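PDB 2JD4: laminin subunit ALPHA-1 from Mus musculus, which forms part of laminin-111 in basement membranes, where its C-terminal LG4-5 domains probably help anchor laminin to the cell surface. Local coordinates for residues 220-225 / 246-251; 266-271 / 295-300; 214-219 / 238-243; 323-328 / 333-338; 255-260 / 286-291. The protein carries 4 engineered substitutions. One frame throughout, in Å; residues are numbered along the deposited sequence.

Contact 1: 220-225 / 246-251. Engineered in segment 220-225: Gln223 (natural residue Asn). With MG (magnesium ion), chain D.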
# COMPACT_ATOMS: atom_id res chain seq x y z
N LEU A 220 1.60 7.04 -27.00
CA LEU A 220 0.33 6.93 -27.70
C LEU A 220 -0.83 6.25 -26.97
O LEU A 220 -1.95 6.76 -26.98
CB LEU A 220 0.53 6.21 -29.04
CG LEU A 220 1.33 6.93 -30.14
CD1 LEU A 220 2.77 7.12 -29.70
CD2 LEU A 220 1.26 6.11 -31.41
N ASP A 221 -0.57 5.11 -26.34
CA ASP A 221 -1.64 4.40 -25.65
C ASP A 221 -1.36 4.14 -24.18
O ASP A 221 -0.25 3.76 -23.79
CB ASP A 221 -1.94 3.09 -26.38
CG ASP A 221 -3.20 2.41 -25.86
OD1 ASP A 221 -3.22 2.00 -24.68
OD2 ASP A 221 -4.17 2.29 -26.64
N LEU A 222 -2.38 4.34 -23.36
CA LEU A 222 -2.28 4.14 -21.92
C LEU A 222 -3.68 4.05 -21.30
O LEU A 222 -4.53 4.90 -21.55
CB LEU A 222 -1.52 5.30 -21.27
CG LEU A 222 -1.46 5.29 -19.74
CD1 LEU A 222 -0.65 4.09 -19.26
CD2 LEU A 222 -0.84 6.58 -19.25
N GLN A 223 -3.90 3.02 -20.50
CA GLN A 223 -5.19 2.82 -19.84
C GLN A 223 -5.02 3.00 -18.34
O GLN A 223 -4.19 2.34 -17.72
CB GLN A 223 -5.73 1.42 -20.13
CG GLN A 223 -7.17 1.22 -19.70
CD GLN A 223 -7.56 -0.25 -19.63
OE1 GLN A 223 -7.39 -1.00 -20.59
NE2 GLN A 223 -8.10 -0.66 -18.48
N ILE A 224 -5.80 3.90 -17.75
CA ILE A 224 -5.75 4.14 -16.31
C ILE A 224 -7.05 3.70 -15.66
O ILE A 224 -8.13 4.09 -16.10
CB ILE A 224 -5.53 5.65 -16.00
CG1 ILE A 224 -4.15 6.09 -16.51
CG2 ILE A 224 -5.65 5.89 -14.49
CD1 ILE A 224 -3.86 7.56 -16.30
N THR A 225 -6.94 2.87 -14.63
CA THR A 225 -8.11 2.37 -13.91
C THR A 225 -7.89 2.53 -12.41
O THR A 225 -6.78 2.37 -11.91
CB THR A 225 -8.38 0.88 -14.20
OG1 THR A 225 -8.60 0.69 -15.61
CG2 THR A 225 -9.59 0.40 -13.44
N ASP A 246 3.09 18.79 -23.55
CA ASP A 246 2.56 17.43 -23.46
C ASP A 246 2.23 17.00 -22.02
O ASP A 246 3.09 17.06 -21.14
CB ASP A 246 3.57 16.45 -24.08
CG ASP A 246 3.64 16.57 -25.59
OD1 ASP A 246 3.21 17.61 -26.13
OD2 ASP A 246 4.13 15.63 -26.25
N ALA A 247 0.99 16.56 -21.80
CA ALA A 247 0.56 16.13 -20.47
C ALA A 247 -0.85 15.53 -20.44
O ALA A 247 -1.63 15.70 -21.37
CB ALA A 247 0.63 17.31 -19.50
N ILE A 248 -1.16 14.82 -19.35
CA ILE A 248 -2.48 14.23 -19.15
C ILE A 248 -2.89 14.47 -17.70
O ILE A 248 -2.04 14.58 -16.82
CB ILE A 248 -2.51 12.71 -19.43
CG1 ILE A 248 -1.70 11.95 -18.37
CG2 ILE A 248 -1.95 12.42 -20.82
CD1 ILE A 248 -1.90 10.44 -18.44
N GLY A 249 -4.20 14.55 -17.45
CA GLY A 249 -4.68 14.78 -16.09
C GLY A 249 -6.06 14.22 -15.83
O GLY A 249 -6.88 14.11 -16.74
N LEU A 250 -6.31 13.84 -14.57
CA LEU A 250 -7.59 13.29 -14.14
C LEU A 250 -7.94 14.04 -12.85
O LEU A 250 -7.14 14.06 -11.91
CB LEU A 250 -7.45 11.79 -13.86
CG LEU A 250 -8.68 10.90 -13.96
CD1 LEU A 250 -9.18 10.88 -15.40
CD2 LEU A 250 -8.32 9.48 -13.52
N GLU A 251 -9.11 14.65 -12.80
CA GLU A 251 -9.51 15.42 -11.62
C GLU A 251 -11.02 15.51 -11.44
O GLU A 251 -11.80 15.29 -12.37
CB GLU A 251 -8.94 16.84 -11.72
CG GLU A 251 -9.05 17.44 -13.12
CD GLU A 251 -8.65 18.91 -13.21
OE1 GLU A 251 -7.81 19.38 -12.41
OE2 GLU A 251 -9.16 19.61 -14.11
MG MG D . 4.94 15.70 -28.32
O HOH W 1 4.06 17.74 -28.53
O HOH W 2 6.62 16.31 -27.42
O HOH W 3 3.31 14.92 -29.52
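In the beta-sandwich of LG5, the second of the two laminin G domains in this fragment, Leu222 and Ile224 of strand 222-230 face Ile248 of strand 247-253 from the other sheet of the sandwich. No backbone bond links the segments: Leu222 CA and Ile248 CA are 10.5 Å apart, and the contact is made by side chains alone. A single methyl, Ile248 CD1, makes both contacts. Ile224 CD1 comes at it tip to tip at 4.1 Å, whereas Leu222 CD2, also 4.1 Å from Ile248 CD1, arrives from a side chain crossing at about a right angle. With its CG1 branch set between backbone N and carbonyl carbon (chi1 68°), Ile248 sends this methyl to the opposite strand. On the outer side of strand 222-230, the amide of the engineered Gln223 gives a hydrogen bond from NE2 to Thr225 OG1 (3.2 Å, 158°). Just before strand 247-253, Asp246 OD2 binds magnesium at 2.2 Å, together with Asp319 and waters 1, 2 and 3. Water 1 also donates to Asp246 OD1, 2.5 Å away, so ion and water together probably help hold the carboxylate's rotation. A buried apolar interior running up to a metal site at the rim is characteristic of the laminin G-like sandwich.

Contact 2: 266-271 / 295-300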
# COMPACT_ATOMS: atom_id res chain seq x y z
N GLY A 266 -2.89 21.19 -28.25
CA GLY A 266 -3.98 21.77 -27.48
C GLY A 266 -4.68 20.76 -26.59
O GLY A 266 -4.64 19.56 -26.85
N ARG A 267 -5.33 21.25 -25.55
CA ARG A 267 -6.03 20.37 -24.61
C ARG A 267 -7.31 19.73 -25.16
O ARG A 267 -8.15 20.41 -25.74
CB ARG A 267 -6.38 21.15 -23.33
CG ARG A 267 -7.18 20.34 -22.31
CD ARG A 267 -7.49 21.17 -21.07
NE ARG A 267 -6.27 21.56 -20.37
CZ ARG A 267 -6.24 22.36 -19.31
NH1 ARG A 267 -7.36 22.85 -18.81
NH2 ARG A 267 -5.08 22.68 -18.76
N ILE A 268 -7.42 18.42 -24.97
CA ILE A 268 -8.58 17.64 -25.38
C ILE A 268 -9.20 17.19 -24.06
O ILE A 268 -8.51 16.64 -23.21
CB ILE A 268 -8.15 16.41 -26.21
CG1 ILE A 268 -7.34 16.86 -27.43
CG2 ILE A 268 -9.38 15.62 -26.65
CD1 ILE A 268 -6.75 15.73 -28.24
N THR A 269 -10.50 17.41 -23.89
CA THR A 269 -11.17 17.06 -22.64
C THR A 269 -12.45 16.23 -22.70
O THR A 269 -13.38 16.57 -23.43
CB THR A 269 -11.49 18.34 -21.84
OG1 THR A 269 -10.27 19.02 -21.52
CG2 THR A 269 -12.25 18.02 -20.56
N ALA A 270 -12.48 15.15 -21.92
CA ALA A 270 -13.65 14.28 -21.83
C ALA A 270 -14.26 14.58 -20.45
O ALA A 270 -13.58 14.45 -19.43
CB ALA A 270 -13.24 12.82 -21.92
N THR A 271 -15.53 14.96 -20.42
CA THR A 271 -16.19 15.31 -19.17
C THR A 271 -17.37 14.41 -18.79
O THR A 271 -18.27 14.18 -19.60
CB THR A 271 -16.70 16.77 -19.23
OG1 THR A 271 -15.58 17.66 -19.37
CG2 THR A 271 -17.46 17.13 -17.97
N HIS A 295 -5.96 8.48 -31.76
CA HIS A 295 -6.76 9.70 -31.87
C HIS A 295 -8.05 9.53 -31.09
O HIS A 295 -9.12 9.92 -31.56
CB HIS A 295 -7.08 9.99 -33.35
CG HIS A 295 -7.76 11.31 -33.58
ND1 HIS A 295 -8.25 11.69 -34.81
CD2 HIS A 295 -8.03 12.34 -32.74
CE1 HIS A 295 -8.78 12.90 -34.72
NE2 HIS A 295 -8.67 13.31 -33.47
N ARG A 296 -7.95 8.96 -29.89
CA ARG A 296 -9.14 8.75 -29.07
C ARG A 296 -8.90 8.85 -27.57
O ARG A 296 -7.88 8.41 -27.06
CB ARG A 296 -9.77 7.40 -29.40
CG ARG A 296 -11.03 7.10 -28.60
CD ARG A 296 -11.68 5.81 -29.06
NE ARG A 296 -12.00 5.86 -30.48
CZ ARG A 296 -12.69 4.92 -31.13
NH1 ARG A 296 -13.15 3.86 -30.47
NH2 ARG A 296 -12.94 5.05 -32.43
N ILE A 297 -9.88 9.43 -26.88
CA ILE A 297 -9.85 9.61 -25.43
C ILE A 297 -11.19 9.16 -24.86
O ILE A 297 -12.24 9.73 -25.18
CB ILE A 297 -9.60 11.09 -25.08
CG1 ILE A 297 -8.15 11.46 -25.37
CG2 ILE A 297 -9.94 11.36 -23.63
CD1 ILE A 297 -7.84 12.93 -25.22
N VAL A 298 -11.16 8.14 -24.00
CA VAL A 298 -12.39 7.61 -23.41
C VAL A 298 -12.36 7.60 -21.88
O VAL A 298 -11.45 7.05 -21.27
CB VAL A 298 -12.65 6.16 -23.90
CG1 VAL A 298 -13.95 5.64 -23.30
CG2 VAL A 298 -12.72 6.12 -25.43
N LEU A 299 -13.38 8.21 -21.28
CA LEU A 299 -13.54 8.28 -19.83
C LEU A 299 -14.79 7.49 -19.44
O LEU A 299 -15.88 7.73 -19.97
CB LEU A 299 -13.69 9.73 -19.36
CG LEU A 299 -14.04 9.88 -17.87
CD1 LEU A 299 -12.97 9.21 -17.02
CD2 LEU A 299 -14.18 11.36 -17.51
N THR A 300 -14.63 6.55 -18.52
CA THR A 300 -15.75 5.73 -18.08
C THR A 300 -15.86 5.74 -16.56
O THR A 300 -14.91 5.38 -15.85
CB THR A 300 -15.57 4.28 -18.56
OG1 THR A 300 -15.35 4.27 -19.97
CG2 THR A 300 -16.81 3.46 -18.24
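This is an apolar contact between the facing sheets of the LG5 sandwich, where Ile268 and Ala270 of strand 267-272 meet Ile297 and Leu299 of strand 296-301. The two strands run in nearly the same direction, 24° apart, and their axes come within 7.2 Å, close enough for an alanine to reach the opposite sheet. Ile297 CD1 presses against Ile268 CG2 at 3.4 Å, tighter than usual van der Waals contact, and lies 3.6 Å from Ile268 CB, so the methyl sits against the branch point of the other isoleucine. The side chain of Ile297 is stretched out (chi2 173°), which carries CD1 across to Ile268, while its shorter CG2 branch turns to Ala270 CB at 4.0 Å. As in any beta strand of such a sandwich, side chains alternate between the interior and the outer face. Here Thr269 and Val298 turn away from the interface, and Thr269 OG1 is hydrogen-bonded to His260 ND1. Ala270 CB also touches Leu299 CB at 4.0 Å, so the small side chain rests against two successive inward residues of strand 296-301. Leu299 CD2 runs on to the backbone, 3.7 Å from Ala270 O, a plain van der Waals touch. Phe259 and Val261 of strand 256-262 also touch Ile297, and Ile268 reaches further to Ala308 on strand 304-308.

Contact 3: 214-219 / 238-243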
# COMPACT_ATOMS: atom_id res chain seq x y z
N GLU A 214 12.15 8.35 -12.02
CA GLU A 214 12.92 8.30 -13.26
C GLU A 214 12.12 8.80 -14.47
O GLU A 214 12.68 9.06 -15.54
CB GLU A 214 13.44 6.87 -13.53
CG GLU A 214 12.36 5.83 -13.84
CD GLU A 214 11.67 5.30 -12.59
OE1 GLU A 214 10.90 4.33 -12.73
OE2 GLU A 214 11.90 5.85 -11.49
N GLY A 215 10.81 8.94 -14.29
CA GLY A 215 9.96 9.44 -15.36
C GLY A 215 9.10 8.41 -16.06
O GLY A 215 9.54 7.28 -16.30
N TYR A 216 7.88 8.80 -16.39
CA TYR A 216 6.95 7.91 -17.08
C TYR A 216 6.62 8.52 -18.44
O TYR A 216 6.41 9.73 -18.54
CB TYR A 216 5.66 7.74 -16.26
CG TYR A 216 4.77 6.62 -16.77
CD1 TYR A 216 5.08 5.28 -16.49
CD2 TYR A 216 3.66 6.89 -17.58
CE1 TYR A 216 4.31 4.24 -17.01
CE2 TYR A 216 2.89 5.85 -18.11
CZ TYR A 216 3.22 4.53 -17.82
OH TYR A 216 2.47 3.50 -18.35
N LYS A 217 6.57 7.69 -19.47
CA LYS A 217 6.26 8.16 -20.82
C LYS A 217 4.89 7.66 -21.26
O LYS A 217 4.71 6.47 -21.52
CB LYS A 217 7.32 7.66 -21.81
CG LYS A 217 8.73 8.14 -21.53
CD LYS A 217 9.71 7.55 -22.53
CE LYS A 217 11.14 7.94 -22.19
NZ LYS A 217 12.11 7.35 -23.15
N VAL A 218 3.92 8.57 -21.35
CA VAL A 218 2.57 8.19 -21.76
C VAL A 218 2.55 7.70 -23.20
O VAL A 218 1.98 6.64 -23.50
CB VAL A 218 1.59 9.37 -21.60
CG1 VAL A 218 0.22 8.97 -22.08
CG2 VAL A 218 1.53 9.79 -20.13
N ARG A 219 3.16 8.46 -24.10
CA ARG A 219 3.22 8.11 -25.51
C ARG A 219 1.83 8.04 -26.15
O ARG A 219 0.98 8.88 -25.86
CB ARG A 219 3.95 6.77 -25.69
CG ARG A 219 5.26 6.67 -24.92
CD ARG A 219 6.30 7.66 -25.42
NE ARG A 219 7.12 7.10 -26.49
CZ ARG A 219 7.94 6.07 -26.34
NH1 ARG A 219 8.05 5.47 -25.17
NH2 ARG A 219 8.66 5.64 -27.37
N LEU A 238 -4.99 12.44 -10.56
CA LEU A 238 -3.72 12.08 -11.15
C LEU A 238 -3.25 13.03 -12.25
O LEU A 238 -4.07 13.59 -12.98
CB LEU A 238 -3.80 10.64 -11.69
CG LEU A 238 -2.58 9.95 -12.30
CD1 LEU A 238 -2.70 8.44 -12.07
CD2 LEU A 238 -2.48 10.28 -13.79
N GLY A 239 -1.93 13.20 -12.34
CA GLY A 239 -1.35 14.06 -13.35
C GLY A 239 0.07 13.65 -13.72
O GLY A 239 0.89 13.30 -12.86
N ILE A 240 0.36 13.66 -15.02
CA ILE A 240 1.70 13.35 -15.53
C ILE A 240 1.97 14.44 -16.55
O ILE A 240 1.31 14.50 -17.59
CB ILE A 240 1.73 11.97 -16.23
CG1 ILE A 240 1.22 10.89 -15.28
CG2 ILE A 240 3.16 11.65 -16.66
CD1 ILE A 240 1.13 9.51 -15.91
N SER A 241 2.93 15.31 -16.27
CA SER A 241 3.20 16.42 -17.17
C SER A 241 4.67 16.77 -17.41
O SER A 241 5.51 16.64 -16.53
CB SER A 241 2.49 17.67 -16.64
OG SER A 241 2.76 18.81 -17.44
N SER A 242 4.95 17.22 -18.63
CA SER A 242 6.30 17.64 -18.98
C SER A 242 6.36 19.10 -18.52
O SER A 242 5.32 19.69 -18.21
CB SER A 242 6.52 17.58 -20.49
OG SER A 242 5.67 18.50 -21.16
N ALA A 243 7.55 19.69 -18.48
CA ALA A 243 7.68 21.08 -18.07
C ALA A 243 7.26 22.00 -19.22
O ALA A 243 7.29 23.22 -19.10
CB ALA A 243 9.12 21.37 -17.66
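Apolar contact between Ile240 and the pair Tyr216 and Val218 joins segments 214-219 and 238-243, packing the chain that leads into strand 222-230 on the interior of the laminin G beta-sandwich. Ile240 CD1 serves both partners: it lies 4.0 Å from Tyr216 CD2, near the ring obliquely, and 4.2 Å from Val218 CG2. Tyr216 CG stands opposite the backbone N (chi1 -168°), which swings the ring across the isoleucine, and the one methyl thus fits against aromatic and aliphatic neighbours two residues apart. The polar bonds are made within or outside the segments, not across them. At the end of strand 235-241, Ser241, whose side chain turns away from segment 214-219, gives a hydrogen bond from OG to Ser242 O at 2.8 Å, in the carbonyl plane and on a lone pair, with a C=O...donor angle of 133°. Ser241 OG is also hydrogen-bonded to Asn336 N. On the other segment, Thr320 OG1 bonds to both Tyr216 O and Val218 N, tying down the chain that presents the two side chains. Around the contact, Ile240 packs on Ile248 of strand 247-253 and Ile324 of strand 322-326, its neighbours on either side in the sheet, while Tyr216 touches Leu222 at the start of strand 222-230.

Contact 4: 323-328 / 333-338. Engineered in segment 333-338: Ser337 (natural residue Cys).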
# COMPACT_ATOMS: atom_id res chain seq x y z
N PRO A 323 7.40 12.29 -13.39
CA PRO A 323 6.76 11.52 -12.33
C PRO A 323 5.24 11.55 -12.39
O PRO A 323 4.64 12.42 -13.04
CB PRO A 323 7.29 12.17 -11.05
CG PRO A 323 8.63 12.71 -11.47
CD PRO A 323 8.31 13.30 -12.82
N ILE A 324 4.61 10.59 -11.72
CA ILE A 324 3.17 10.51 -11.67
C ILE A 324 2.72 11.09 -10.33
O ILE A 324 3.05 10.55 -9.27
CB ILE A 324 2.68 9.05 -11.76
CG1 ILE A 324 3.11 8.43 -13.09
CG2 ILE A 324 1.16 9.00 -11.64
CD1 ILE A 324 2.76 6.95 -13.21
N TYR A 325 1.97 12.18 -10.38
CA TYR A 325 1.48 12.81 -9.16
C TYR A 325 0.07 12.33 -8.85
O TYR A 325 -0.83 12.44 -9.68
CB TYR A 325 1.52 14.34 -9.30
CG TYR A 325 2.91 14.89 -9.04
CD1 TYR A 325 3.90 14.84 -10.02
CD2 TYR A 325 3.27 15.35 -7.77
CE1 TYR A 325 5.22 15.23 -9.74
CE2 TYR A 325 4.58 15.74 -7.48
CZ TYR A 325 5.55 15.67 -8.47
OH TYR A 325 6.85 16.01 -8.17
N VAL A 326 -0.11 11.79 -7.65
CA VAL A 326 -1.40 11.26 -7.23
C VAL A 326 -2.04 12.04 -6.09
O VAL A 326 -1.42 12.30 -5.07
CB VAL A 326 -1.27 9.79 -6.78
CG1 VAL A 326 -2.64 9.22 -6.50
CG2 VAL A 326 -0.55 8.97 -7.86
N GLY A 327 -3.30 12.43 -6.28
CA GLY A 327 -4.02 13.16 -5.24
C GLY A 327 -3.72 14.64 -5.09
O GLY A 327 -4.28 15.29 -4.20
N GLY A 328 -2.85 15.18 -5.94
CA GLY A 328 -2.50 16.59 -5.86
C GLY A 328 -1.08 16.85 -6.35
O GLY A 328 -0.47 15.97 -6.96
N ILE A 333 5.53 22.51 -9.20
CA ILE A 333 5.42 21.49 -10.25
C ILE A 333 4.34 21.82 -11.27
O ILE A 333 3.17 22.02 -10.92
CB ILE A 333 5.13 20.10 -9.63
CG1 ILE A 333 6.32 19.65 -8.79
CG2 ILE A 333 4.84 19.09 -10.73
CD1 ILE A 333 7.63 19.57 -9.57
N LYS A 334 4.72 21.87 -12.54
CA LYS A 334 3.77 22.19 -13.61
C LYS A 334 2.92 20.99 -14.01
O LYS A 334 3.42 19.89 -14.18
CB LYS A 334 4.52 22.71 -14.84
CG LYS A 334 3.60 23.31 -15.92
CD LYS A 334 4.37 23.75 -17.16
CE LYS A 334 3.45 24.42 -18.17
NZ LYS A 334 4.17 24.93 -19.38
N GLN A 335 1.62 21.22 -14.13
CA GLN A 335 0.69 20.17 -14.55
C GLN A 335 -0.15 20.81 -15.65
O GLN A 335 -1.23 21.36 -15.41
CB GLN A 335 -0.20 19.72 -13.38
CG GLN A 335 0.51 18.80 -12.36
CD GLN A 335 1.05 17.51 -12.99
OE1 GLN A 335 0.46 16.96 -13.92
NE2 GLN A 335 2.17 17.01 -12.47
N ASN A 336 0.35 20.71 -16.88
CA ASN A 336 -0.31 21.33 -18.02
C ASN A 336 -1.69 20.81 -18.38
O ASN A 336 -2.43 21.49 -19.10
CB ASN A 336 0.60 21.27 -19.25
CG ASN A 336 0.30 22.39 -20.23
OD1 ASN A 336 0.10 23.53 -19.82
ND2 ASN A 336 0.27 22.07 -21.52
N SER A 337 -2.05 19.63 -17.89
CA SER A 337 -3.37 19.08 -18.18
C SER A 337 -4.24 18.88 -16.93
O SER A 337 -4.96 17.89 -16.80
CB SER A 337 -3.26 17.78 -18.98
OG SER A 337 -2.78 18.06 -20.29
N LEU A 338 -4.16 19.84 -16.02
CA LEU A 338 -4.96 19.86 -14.80
C LEU A 338 -5.40 21.31 -14.57
O LEU A 338 -4.56 22.21 -14.54
CB LEU A 338 -4.15 19.37 -13.59
CG LEU A 338 -4.00 17.85 -13.43
CD1 LEU A 338 -3.14 17.52 -12.21
CD2 LEU A 338 -5.39 17.22 -13.27
O HOH W 4 4.25 15.06 -13.77
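The Tyr325 ring carries Ile333 on one face: Ile333 CG2 stands 4.0 Å above the ring plane, offset toward the rim. The other flat group, the side-chain amide of Gln335, is turned 56° from the ring and approaches it obliquely, with NE2 3.7 Å from Tyr325 CD1. The tyrosine and isoleucine side chains cross at about a right angle, and Ile333 also meets the hydroxyl. There Ile333 CG1 is 3.7 Å and CD1 3.9 Å from Tyr325 OH. Both partners thus spread along the length of the tyrosine, Gln335 near its CB end and Ile333 at the hydroxyl end. Gln335 is bent at chi2 (-59°), which turns its amide toward segment 323-328, where water 4 completes the link: the water accepts from Gln335 NE2 at 3.1 Å and donates to Pro323 O at 2.8 Å. This bridge provides a polar tie between the segments, which have no direct hydrogen bond. From Gln335 the chain enters a type I beta turn to Leu338, its closing bond weak. Within the turn, the engineered Ser337 makes a weak hydrogen bond through OG to Ala247 O, and Asn336 O takes a bond from Arg267 NH2. Ile324 points the other way, onto Leu238 and Ile240 in the interior, which places Tyr325 on the outer face of its sheet, buried under the loop. A long loop folded back between strands 322-326 and 347-353 covers the outer face of this sheet of the laminin G sandwich.

Contact 5: 255-260 / 286-291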
# COMPACT_ATOMS: atom_id res chain seq x y z
N GLY A 255 -18.04 18.15 -8.59
CA GLY A 255 -18.83 16.94 -8.74
C GLY A 255 -18.70 16.20 -10.06
O GLY A 255 -19.30 15.14 -10.23
N LYS A 256 -17.91 16.73 -10.99
CA LYS A 256 -17.72 16.07 -12.28
C LYS A 256 -16.29 15.56 -12.42
O LYS A 256 -15.37 16.09 -11.80
CB LYS A 256 -18.02 17.05 -13.42
CG LYS A 256 -19.49 17.42 -13.55
CD LYS A 256 -19.67 18.90 -13.83
CE LYS A 256 -18.93 19.33 -15.08
NZ LYS A 256 -19.14 20.78 -15.35
N VAL A 257 -16.11 14.53 -13.24
CA VAL A 257 -14.78 13.97 -13.47
C VAL A 257 -14.30 14.43 -14.85
O VAL A 257 -15.03 14.31 -15.84
CB VAL A 257 -14.80 12.43 -13.42
CG1 VAL A 257 -13.42 11.88 -13.75
CG2 VAL A 257 -15.22 11.97 -12.03
N LEU A 258 -13.09 14.97 -14.89
CA LEU A 258 -12.50 15.46 -16.14
C LEU A 258 -11.21 14.71 -16.46
O LEU A 258 -10.37 14.47 -15.58
CB LEU A 258 -12.19 16.95 -16.03
CG LEU A 258 -13.29 17.88 -15.52
CD1 LEU A 258 -12.79 19.32 -15.49
CD2 LEU A 258 -14.53 17.75 -16.40
N PHE A 259 -11.06 14.36 -17.73
CA PHE A 259 -9.89 13.65 -18.23
C PHE A 259 -9.32 14.53 -19.35
O PHE A 259 -9.89 14.59 -20.44
CB PHE A 259 -10.31 12.28 -18.76
CG PHE A 259 -9.19 11.48 -19.39
CD1 PHE A 259 -7.90 11.54 -18.90
CD2 PHE A 259 -9.47 10.60 -20.44
CE1 PHE A 259 -6.89 10.75 -19.44
CE2 PHE A 259 -8.47 9.80 -20.99
CZ PHE A 259 -7.17 9.88 -20.49
N HIS A 260 -8.22 15.22 -19.06
CA HIS A 260 -7.57 16.11 -20.04
C HIS A 260 -6.36 15.45 -20.67
O HIS A 260 -5.63 14.71 -20.01
CB HIS A 260 -7.09 17.40 -19.37
CG HIS A 260 -8.12 18.10 -18.56
ND1 HIS A 260 -9.22 18.71 -19.12
CD2 HIS A 260 -8.21 18.31 -17.22
CE1 HIS A 260 -9.95 19.27 -18.16
NE2 HIS A 260 -9.35 19.04 -17.00
N HIS A 286 -16.53 4.18 -6.36
CA HIS A 286 -16.87 4.36 -7.77
C HIS A 286 -15.71 3.87 -8.60
O HIS A 286 -14.54 4.05 -8.22
CB HIS A 286 -17.12 5.83 -8.05
CG HIS A 286 -18.23 6.42 -7.23
ND1 HIS A 286 -19.56 6.17 -7.50
CD2 HIS A 286 -18.20 7.17 -6.11
CE1 HIS A 286 -20.30 6.75 -6.57
NE2 HIS A 286 -19.50 7.36 -5.72
N THR A 287 -16.00 3.24 -9.73
CA THR A 287 -14.94 2.76 -10.60
C THR A 287 -14.66 3.83 -11.64
O THR A 287 -15.56 4.59 -12.02
CB THR A 287 -15.33 1.45 -11.32
OG1 THR A 287 -16.47 1.68 -12.15
CG2 THR A 287 -15.66 0.36 -10.30
N LEU A 288 -13.42 3.92 -12.07
CA LEU A 288 -13.05 4.91 -13.07
C LEU A 288 -12.07 4.33 -14.08
O LEU A 288 -11.08 3.69 -13.71
CB LEU A 288 -12.43 6.13 -12.37
CG LEU A 288 -12.09 7.38 -13.18
CD1 LEU A 288 -11.83 8.53 -12.22
CD2 LEU A 288 -10.88 7.13 -14.07
N GLN A 289 -12.37 4.54 -15.35
CA GLN A 289 -11.54 4.06 -16.45
C GLN A 289 -11.27 5.23 -17.39
O GLN A 289 -12.19 5.94 -17.77
CB GLN A 289 -12.25 2.95 -17.22
CG GLN A 289 -12.64 1.74 -16.39
CD GLN A 289 -13.55 0.79 -17.14
OE1 GLN A 289 -13.20 0.29 -18.22
NE2 GLN A 289 -14.73 0.54 -16.59
N ALA A 290 -10.01 5.44 -17.74
CA ALA A 290 -9.65 6.51 -18.66
C ALA A 290 -8.66 5.93 -19.65
O ALA A 290 -7.53 5.60 -19.29
CB ALA A 290 -9.01 7.66 -17.88
N HIS A 291 -9.09 5.78 -20.90
CA HIS A 291 -8.23 5.19 -21.92
C HIS A 291 -7.78 6.19 -22.98
O HIS A 291 -8.59 6.90 -23.58
CB HIS A 291 -8.97 4.03 -22.60
CG HIS A 291 -8.09 3.18 -23.47
ND1 HIS A 291 -8.59 2.20 -24.30
CD2 HIS A 291 -6.74 3.14 -23.61
CE1 HIS A 291 -7.59 1.59 -24.92
NE2 HIS A 291 -6.46 2.14 -24.52
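Ala290 CB sits over the centre of the Phe259 ring, 3.7 Å from the centroid and 8° off the ring normal, a well-centred CH-pi contact. At the ring's edge, near its plane, lies His291 O, 3.9 Å from Phe259 CE2, so consecutive residues of strand 286-293 meet the aromatic ring at a face and at its rim. With chi1 at 176° the phenylalanine is extended from its strand, and the ring reaches Ala290. Further along, Val257 CG1 and Leu288 CD1 meet tip to tip at 4.0 Å. The pairing follows the separation of the chains: Phe259 CA and Ala290 CA are 7.2 Å apart, but Val257 CA and Leu288 CA stand 9.2 Å apart, where two branched side chains share the distance. The strands themselves run 21° from parallel. In the next shell, Leu250 of strand 247-253 touches Phe259, Leu288 and Ala290, and Leu299 of strand 296-301 packs on Val257. Outside the contact, the side chain of His291 bonds through NE2 to Asp221 OD2, and His260 NE2 bonds to Glu251 OE2. Aromatic and aliphatic side chains meeting between two antiparallel sheets form the hydrophobic core characteristic of the concanavalin-like laminin G sandwich.

Overall arrangement
From the N terminus, segment 214-219 opens contact 3 and 220-225 opens contact 1. Contact 3 closes at 238-243 before contact 1 closes at 246-251, so the two loops cross. The pattern recurs further on: contact 5 begins at 255-260 and closes at 286-291, crossed by contact 2, which runs from 266-271 to 295-300. Contact 4 follows in series, closing a short loop from 323-328 to 333-338. Contacts 1, 2 and 5 bridge the facing sheets of LG5; contact 3 brings the segment leading into strand 222-230 against the interior. Contact 4 lies on the outer face of a sheet, under a loop, joined to contact 3 by the pairing of strands 235-241 and 322-326.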